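Local coordinates for protein succinate dehydrogenase (Membrane anchor subunit) (Mycolicibacterium smegmatis, PDB 7D6V) that serves as the membrane anchor subunit of a mycobacterial succinate dehydrogenase and binds a Rieske-type iron-sulfur cluster, which probably passes electrons from succinate oxidation to quinone, at residues C[50-62]-C[71-85]. Sequence-based numbering, arbitrary orientation.
Sequences TIRAFWGSAYWVA and YSPCVSTACAPGSSH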
ATOM      1  N   THR C  50     -45.241  -9.597 -16.118  1.00 17.12           N
ATOM      2  CA  THR C  50     -46.161 -10.721 -15.993  1.00 17.12           C
ATOM      3  C   THR C  50     -47.528 -10.377 -16.569  1.00 17.12           C
ATOM      4  O   THR C  50     -48.089 -11.141 -17.369  1.00 17.12           O
ATOM      5  CB  THR C  50     -46.286 -11.128 -14.527  1.00 17.12           C
ATOM      6  OG1 THR C  50     -44.992 -11.101 -13.916  1.00 17.12           O
ATOM      7  CG2 THR C  50     -46.869 -12.523 -14.413  1.00 17.12           C
ATOM      8  N   ILE C  51     -48.075  -9.220 -16.185  1.00 17.35           N
ATOM      9  CA  ILE C  51     -49.403  -8.847 -16.663  1.00 17.35           C
ATOM     10  C   ILE C  51     -49.409  -8.736 -18.183  1.00 17.35           C
ATOM     11  O   ILE C  51     -50.295  -9.273 -18.860  1.00 17.35           O
ATOM     12  CB  ILE C  51     -49.869  -7.539 -16.000  1.00 17.35           C
ATOM     13  CG1 ILE C  51     -50.027  -7.732 -14.493  1.00 17.35           C
ATOM     14  CG2 ILE C  51     -51.175  -7.074 -16.610  1.00 17.35           C
ATOM     15  CD1 ILE C  51     -50.400  -6.464 -13.755  1.00 17.35           C
ATOM     16  N   ARG C  52     -48.408  -8.058 -18.749  1.00 16.93           N
ATOM     17  CA  ARG C  52     -48.404  -7.840 -20.189  1.00 16.93           C
ATOM     18  C   ARG C  52     -48.127  -9.123 -20.958  1.00 16.93           C
ATOM     19  O   ARG C  52     -48.678  -9.318 -22.046  1.00 16.93           O
ATOM     20  CB  ARG C  52     -47.388  -6.764 -20.554  1.00 16.93           C
ATOM     21  CG  ARG C  52     -47.984  -5.376 -20.604  1.00 16.93           C
ATOM     22  CD  ARG C  52     -49.109  -5.312 -21.616  1.00 16.93           C
ATOM     23  NE  ARG C  52     -48.602  -5.326 -22.982  1.00 16.93           N
ATOM     24  CZ  ARG C  52     -49.349  -5.550 -24.055  1.00 16.93           C
ATOM     25  NH1 ARG C  52     -50.646  -5.782 -23.926  1.00 16.93           N
ATOM     26  NH2 ARG C  52     -48.796  -5.543 -25.257  1.00 16.93           N
ATOM     27  N   ALA C  53     -47.288 -10.009 -20.417  1.00 17.84           N
ATOM     28  CA  ALA C  53     -47.001 -11.265 -21.091  1.00 17.84           C
ATOM     29  C   ALA C  53     -48.204 -12.193 -21.088  1.00 17.84           C
ATOM     30  O   ALA C  53     -48.402 -12.946 -22.046  1.00 17.84           O
ATOM     31  CB  ALA C  53     -45.805 -11.949 -20.433  1.00 17.84           C
ATOM     32  N   PHE C  54     -49.013 -12.164 -20.035  1.00 19.33           N
ATOM     33  CA  PHE C  54     -50.191 -13.018 -19.997  1.00 19.33           C
ATOM     34  C   PHE C  54     -51.454 -12.337 -20.508  1.00 19.33           C
ATOM     35  O   PHE C  54     -52.508 -12.977 -20.539  1.00 19.33           O
ATOM     36  CB  PHE C  54     -50.419 -13.536 -18.578  1.00 19.33           C
ATOM     37  CG  PHE C  54     -49.487 -14.639 -18.192  1.00 19.33           C
ATOM     38  CD1 PHE C  54     -49.707 -15.929 -18.635  1.00 19.33           C
ATOM     39  CD2 PHE C  54     -48.383 -14.386 -17.402  1.00 19.33           C
ATOM     40  CE1 PHE C  54     -48.850 -16.944 -18.290  1.00 19.33           C
ATOM     41  CE2 PHE C  54     -47.522 -15.401 -17.053  1.00 19.33           C
ATOM     42  CZ  PHE C  54     -47.756 -16.681 -17.497  1.00 19.33           C
ATOM     43  N   TRP C  55     -51.382 -11.066 -20.908  1.00 18.83           N
ATOM     44  CA  TRP C  55     -52.581 -10.395 -21.404  1.00 18.83           C
ATOM     45  C   TRP C  55     -53.117 -11.058 -22.667  1.00 18.83           C
ATOM     46  O   TRP C  55     -54.330 -11.245 -22.809  1.00 18.83           O
ATOM     47  CB  TRP C  55     -52.301  -8.918 -21.663  1.00 18.83           C
ATOM     48  CG  TRP C  55     -53.560  -8.135 -21.769  1.00 18.83           C
ATOM     49  CD1 TRP C  55     -54.257  -7.854 -22.901  1.00 18.83           C
ATOM     50  CD2 TRP C  55     -54.297  -7.557 -20.689  1.00 18.83           C
ATOM     51  NE1 TRP C  55     -55.379  -7.126 -22.598  1.00 18.83           N
ATOM     52  CE2 TRP C  55     -55.426  -6.931 -21.244  1.00 18.83           C
ATOM     53  CE3 TRP C  55     -54.108  -7.505 -19.307  1.00 18.83           C
ATOM     54  CZ2 TRP C  55     -56.360  -6.257 -20.466  1.00 18.83           C
ATOM     55  CZ3 TRP C  55     -55.035  -6.838 -18.538  1.00 18.83           C
ATOM     56  CH2 TRP C  55     -56.146  -6.221 -19.118  1.00 18.83           C
ATOM     57  N   GLY C  56     -52.235 -11.407 -23.599  1.00 19.19           N
ATOM     58  CA  GLY C  56     -52.646 -12.133 -24.780  1.00 19.19           C
ATOM     59  C   GLY C  56     -53.219 -11.301 -25.901  1.00 19.19           C
ATOM     60  O   GLY C  56     -53.684 -11.871 -26.894  1.00 19.19           O
ATOM     61  N   SER C  57     -53.208  -9.976 -25.785  1.00 18.44           N
ATOM     62  CA  SER C  57     -53.713  -9.123 -26.849  1.00 18.44           C
ATOM     63  C   SER C  57     -52.947  -7.810 -26.832  1.00 18.44           C
ATOM     64  O   SER C  57     -52.183  -7.524 -25.908  1.00 18.44           O
ATOM     65  CB  SER C  57     -55.220  -8.886 -26.711  1.00 18.44           C
ATOM     66  OG  SER C  57     -55.510  -8.001 -25.647  1.00 18.44           O
ATOM     67  N   ALA C  58     -53.159  -7.017 -27.884  1.00 17.85           N
ATOM     68  CA  ALA C  58     -52.528  -5.708 -28.060  1.00 17.85           C
ATOM     69  C   ALA C  58     -51.002  -5.822 -28.060  1.00 17.85           C
ATOM     70  O   ALA C  58     -50.305  -5.244 -27.226  1.00 17.85           O
ATOM     71  CB  ALA C  58     -53.011  -4.717 -26.997  1.00 17.85           C
ATOM     72  N   TYR C  59     -50.492  -6.579 -29.029  1.00 17.51           N
ATOM     73  CA  TYR C  59     -49.060  -6.812 -29.135  1.00 17.51           C
ATOM     74  C   TYR C  59     -48.531  -6.738 -30.561  1.00 17.51           C
ATOM     75  O   TYR C  59     -47.323  -6.898 -30.756  1.00 17.51           O
ATOM     76  CB  TYR C  59     -48.699  -8.181 -28.532  1.00 17.51           C
ATOM     77  CG  TYR C  59     -49.400  -9.345 -29.193  1.00 17.51           C
ATOM     78  CD1 TYR C  59     -48.844  -9.980 -30.292  1.00 17.51           C
ATOM     79  CD2 TYR C  59     -50.621  -9.800 -28.725  1.00 17.51           C
ATOM     80  CE1 TYR C  59     -49.478 -11.035 -30.903  1.00 17.51           C
ATOM     81  CE2 TYR C  59     -51.263 -10.857 -29.329  1.00 17.51           C
ATOM     82  CZ  TYR C  59     -50.687 -11.471 -30.418  1.00 17.51           C
ATOM     83  OH  TYR C  59     -51.322 -12.525 -31.026  1.00 17.51           O
ATOM     84  N   TRP C  60     -49.382  -6.496 -31.555  1.00 16.55           N
ATOM     85  CA  TRP C  60     -48.987  -6.564 -32.954  1.00 16.55           C
ATOM     86  C   TRP C  60     -49.709  -5.483 -33.738  1.00 16.55           C
ATOM     87  O   TRP C  60     -50.938  -5.393 -33.682  1.00 16.55           O
ATOM     88  CB  TRP C  60     -49.309  -7.949 -33.529  1.00 16.55           C
ATOM     89  CG  TRP C  60     -49.202  -8.079 -35.019  1.00 16.55           C
ATOM     90  CD1 TRP C  60     -50.225  -8.261 -35.896  1.00 16.55           C
ATOM     91  CD2 TRP C  60     -48.001  -8.086 -35.796  1.00 16.55           C
ATOM     92  NE1 TRP C  60     -49.740  -8.362 -37.174  1.00 16.55           N
ATOM     93  CE2 TRP C  60     -48.376  -8.258 -37.139  1.00 16.55           C
ATOM     94  CE3 TRP C  60     -46.646  -7.955 -35.488  1.00 16.55           C
ATOM     95  CZ2 TRP C  60     -47.448  -8.300 -38.172  1.00 16.55           C
ATOM     96  CZ3 TRP C  60     -45.726  -7.997 -36.514  1.00 16.55           C
ATOM     97  CH2 TRP C  60     -46.131  -8.169 -37.838  1.00 16.55           C
ATOM     98  N   VAL C  61     -48.951  -4.667 -34.466  1.00 16.46           N
ATOM     99  CA  VAL C  61     -49.510  -3.710 -35.414  1.00 16.46           C
ATOM    100  C   VAL C  61     -49.377  -4.305 -36.807  1.00 16.46           C
ATOM    101  O   VAL C  61     -48.262  -4.503 -37.304  1.00 16.46           O
ATOM    102  CB  VAL C  61     -48.813  -2.346 -35.329  1.00 16.46           C
ATOM    103  CG1 VAL C  61     -49.603  -1.310 -36.099  1.00 16.46           C
ATOM    104  CG2 VAL C  61     -48.644  -1.920 -33.890  1.00 16.46           C
ATOM    105  N   ALA C  62     -50.516  -4.582 -37.444  1.00 17.21           N
ATOM    106  CA  ALA C  62     -50.495  -5.225 -38.752  1.00 17.21           C
ATOM    107  C   ALA C  62     -49.951  -4.294 -39.829  1.00 17.21           C
ATOM    108  O   ALA C  62     -49.293  -4.749 -40.770  1.00 17.21           O
ATOM    109  CB  ALA C  62     -51.896  -5.708 -39.117  1.00 17.21           C
ATOM    110  N   TYR C  71     -43.623 -10.563 -26.690  1.00 17.93           N
ATOM    111  CA  TYR C  71     -44.345 -11.562 -27.468  1.00 17.93           C
ATOM    112  C   TYR C  71     -43.542 -12.012 -28.681  1.00 17.93           C
ATOM    113  O   TYR C  71     -44.123 -12.523 -29.640  1.00 17.93           O
ATOM    114  CB  TYR C  71     -45.698 -11.018 -27.938  1.00 17.93           C
ATOM    115  CG  TYR C  71     -46.756 -10.892 -26.872  1.00 17.93           C
ATOM    116  CD1 TYR C  71     -46.652  -9.933 -25.877  1.00 17.93           C
ATOM    117  CD2 TYR C  71     -47.871 -11.716 -26.874  1.00 17.93           C
ATOM    118  CE1 TYR C  71     -47.617  -9.810 -24.908  1.00 17.93           C
ATOM    119  CE2 TYR C  71     -48.844 -11.597 -25.909  1.00 17.93           C
ATOM    120  CZ  TYR C  71     -48.711 -10.643 -24.928  1.00 17.93           C
ATOM    121  OH  TYR C  71     -49.677 -10.519 -23.962  1.00 17.93           O
ATOM    122  N   SER C  72     -42.210 -11.834 -28.659  1.00 19.59           N
ATOM    123  CA  SER C  72     -41.462 -11.805 -29.916  1.00 19.59           C
ATOM    124  C   SER C  72     -41.500 -13.140 -30.652  1.00 19.59           C
ATOM    125  O   SER C  72     -42.049 -13.193 -31.766  1.00 19.59           O
ATOM    126  CB  SER C  72     -40.040 -11.295 -29.667  1.00 19.59           C
ATOM    127  OG  SER C  72     -40.050  -9.949 -29.235  1.00 19.59           O
ATOM    128  N   PRO C  73     -40.961 -14.249 -30.113  1.00 20.70           N
ATOM    129  CA  PRO C  73     -41.162 -15.521 -30.816  1.00 20.70           C
ATOM    130  C   PRO C  73     -42.600 -15.972 -30.641  1.00 20.70           C
ATOM    131  O   PRO C  73     -43.006 -16.388 -29.552  1.00 20.70           O
ATOM    132  CB  PRO C  73     -40.164 -16.472 -30.139  1.00 20.70           C
ATOM    133  CG  PRO C  73     -39.282 -15.594 -29.304  1.00 20.70           C
ATOM    134  CD  PRO C  73     -40.154 -14.452 -28.903  1.00 20.70           C
ATOM    135  N   CYS C  74     -43.385 -15.884 -31.709  1.00 23.04           N
ATOM    136  CA  CYS C  74     -44.838 -16.000 -31.631  1.00 23.04           C
ATOM    137  C   CYS C  74     -45.241 -17.180 -32.512  1.00 23.04           C
ATOM    138  O   CYS C  74     -45.616 -17.011 -33.673  1.00 23.04           O
ATOM    139  CB  CYS C  74     -45.462 -14.668 -32.081  1.00 23.04           C
ATOM    140  SG  CYS C  74     -47.101 -14.301 -31.450  1.00 23.04           S
ATOM    141  N   VAL C  75     -45.180 -18.380 -31.942  1.00 24.67           N
ATOM    142  CA  VAL C  75     -45.139 -19.619 -32.710  1.00 24.67           C
ATOM    143  C   VAL C  75     -46.442 -20.411 -32.599  1.00 24.67           C
ATOM    144  O   VAL C  75     -46.446 -21.618 -32.816  1.00 24.67           O
ATOM    145  CB  VAL C  75     -43.937 -20.480 -32.293  1.00 24.67           C
ATOM    146  CG1 VAL C  75     -42.645 -19.729 -32.527  1.00 24.67           C
ATOM    147  CG2 VAL C  75     -44.057 -20.878 -30.836  1.00 24.67           C
ATOM    148  N   SER C  76     -47.549 -19.760 -32.270  1.00 26.34           N
ATOM    149  CA  SER C  76     -48.828 -20.435 -32.135  1.00 26.34           C
ATOM    150  C   SER C  76     -49.759 -20.029 -33.270  1.00 26.34           C
ATOM    151  O   SER C  76     -49.597 -18.971 -33.881  1.00 26.34           O
ATOM    152  CB  SER C  76     -49.479 -20.119 -30.788  1.00 26.34           C
ATOM    153  OG  SER C  76     -50.871 -20.358 -30.831  1.00 26.34           O
ATOM    154  N   THR C  77     -50.729 -20.893 -33.561  1.00 26.60           N
ATOM    155  CA  THR C  77     -51.719 -20.585 -34.582  1.00 26.60           C
ATOM    156  C   THR C  77     -52.833 -19.686 -34.066  1.00 26.60           C
ATOM    157  O   THR C  77     -53.694 -19.280 -34.851  1.00 26.60           O
ATOM    158  CB  THR C  77     -52.318 -21.876 -35.149  1.00 26.60           C
ATOM    159  OG1 THR C  77     -52.951 -22.616 -34.099  1.00 26.60           O
ATOM    160  CG2 THR C  77     -51.233 -22.725 -35.778  1.00 26.60           C
ATOM    161  N   ALA C  78     -52.838 -19.375 -32.775  1.00 26.60           N
ATOM    162  CA  ALA C  78     -53.781 -18.434 -32.192  1.00 26.60           C
ATOM    163  C   ALA C  78     -53.263 -17.006 -32.223  1.00 26.60           C
ATOM    164  O   ALA C  78     -53.932 -16.106 -31.707  1.00 26.60           O
ATOM    165  CB  ALA C  78     -54.104 -18.838 -30.750  1.00 26.60           C
ATOM    166  N   CYS C  79     -52.097 -16.785 -32.814  1.00 25.41           N
ATOM    167  CA  CYS C  79     -51.447 -15.488 -32.860  1.00 25.41           C
ATOM    168  C   CYS C  79     -52.020 -14.635 -33.985  1.00 25.41           C
ATOM    169  O   CYS C  79     -52.630 -15.138 -34.930  1.00 25.41           O
ATOM    170  CB  CYS C  79     -49.941 -15.666 -33.046  1.00 25.41           C
ATOM    171  SG  CYS C  79     -49.197 -16.769 -31.827  1.00 25.41           S
ATOM    172  N   ALA C  80     -51.816 -13.328 -33.864  1.00 23.27           N
ATOM    173  CA  ALA C  80     -52.329 -12.398 -34.858  1.00 23.27           C
ATOM    174  C   ALA C  80     -51.684 -12.675 -36.214  1.00 23.27           C
ATOM    175  O   ALA C  80     -50.505 -13.045 -36.274  1.00 23.27           O
ATOM    176  CB  ALA C  80     -52.058 -10.955 -34.433  1.00 23.27           C
ATOM    177  N   PRO C  81     -52.425 -12.527 -37.311  1.00 23.04           N
ATOM    178  CA  PRO C  81     -51.856 -12.812 -38.634  1.00 23.04           C
ATOM    179  C   PRO C  81     -50.623 -11.965 -38.911  1.00 23.04           C
ATOM    180  O   PRO C  81     -50.634 -10.745 -38.736  1.00 23.04           O
ATOM    181  CB  PRO C  81     -53.004 -12.471 -39.589  1.00 23.04           C
ATOM    182  CG  PRO C  81     -54.231 -12.659 -38.768  1.00 23.04           C
ATOM    183  CD  PRO C  81     -53.862 -12.214 -37.384  1.00 23.04           C
ATOM    184  N   GLY C  82     -49.556 -12.629 -39.353  1.00 20.39           N
ATOM    185  CA  GLY C  82     -48.306 -11.975 -39.658  1.00 20.39           C
ATOM    186  C   GLY C  82     -47.333 -11.872 -38.507  1.00 20.39           C
ATOM    187  O   GLY C  82     -46.189 -11.452 -38.722  1.00 20.39           O
ATOM    188  N   SER C  83     -47.740 -12.242 -37.292  1.00 20.63           N
ATOM    189  CA  SER C  83     -46.854 -12.143 -36.140  1.00 20.63           C
ATOM    190  C   SER C  83     -45.858 -13.290 -36.056  1.00 20.63           C
ATOM    191  O   SER C  83     -44.837 -13.157 -35.375  1.00 20.63           O
ATOM    192  CB  SER C  83     -47.669 -12.096 -34.851  1.00 20.63           C
ATOM    193  OG  SER C  83     -48.562 -11.003 -34.855  1.00 20.63           O
ATOM    194  N   SER C  84     -46.126 -14.404 -36.729  1.00 22.44           N
ATOM    195  CA  SER C  84     -45.252 -15.573 -36.676  1.00 22.44           C
ATOM    196  C   SER C  84     -44.207 -15.440 -37.773  1.00 22.44           C
ATOM    197  O   SER C  84     -44.479 -15.704 -38.946  1.00 22.44           O
ATOM    198  CB  SER C  84     -46.063 -16.854 -36.824  1.00 22.44           C
ATOM    199  OG  SER C  84     -46.911 -17.034 -35.707  1.00 22.44           O
ATOM    200  N   HIS C  85     -43.003 -15.026 -37.390  1.00 21.59           N
ATOM    201  CA  HIS C  85     -41.910 -14.852 -38.332  1.00 21.59           C
ATOM    202  C   HIS C  85     -41.077 -16.108 -38.519  1.00 21.59           C
ATOM    203  O   HIS C  85     -40.287 -16.172 -39.466  1.00 21.59           O
ATOM    204  CB  HIS C  85     -41.016 -13.697 -37.879  1.00 21.59           C
ATOM    205  CG  HIS C  85     -41.749 -12.404 -37.729  1.00 21.59           C
ATOM    206  ND1 HIS C  85     -41.400 -11.451 -36.798  1.00 21.59           N
ATOM    207  CD2 HIS C  85     -42.822 -11.911 -38.389  1.00 21.59           C
ATOM    208  CE1 HIS C  85     -42.225 -10.423 -36.896  1.00 21.59           C
ATOM    209  NE2 HIS C  85     -43.097 -10.678 -37.854  1.00 21.59           N
TER
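The rings of Tyr59 and Tyr71 form an offset stack with planes 2° apart, the side chains crossing at about a right angle. Tyr59 CB also sits over the Tyr71 face, a CH-pi contact, while Arg52 O and Gly56 N lie at that ring's edge, near its plane. Over one face of Trp60 come Ser83 OG, 3.0 Å from Trp60 CG, and Gly82 C, both toward the rim, with Ser83 CA near the six-membered ring's normal in a CH-pi contact; Ala62 N lies over the opposite face. The His85 ring turns its edge to Trp60 CH2.

Tyr71 OH bridges Arg52 O in helix 33-55, to which it donates, and Gly56 N, from which it accepts at 2.7 Å; Gly56 is the first residue past the helix to leave helical angles. With CG between its backbone N and carbonyl carbon (chi1 59°), Tyr59 lays CB and the ring over Tyr71 and points OH to Ala80 N, which donates to it at 3.0 Å. Ser83 N closes the type II turn on Ala80 O, which also accepts Ser83 OG from above its carbonyl plane.

The contact joins helix 33-55 and strand 60-61 to the loop before helix 104-112. Leu67 of strand 66-67 touches Tyr59 and Trp60, and Arg52 forms a salt bridge with Asp255 of helix 240-264.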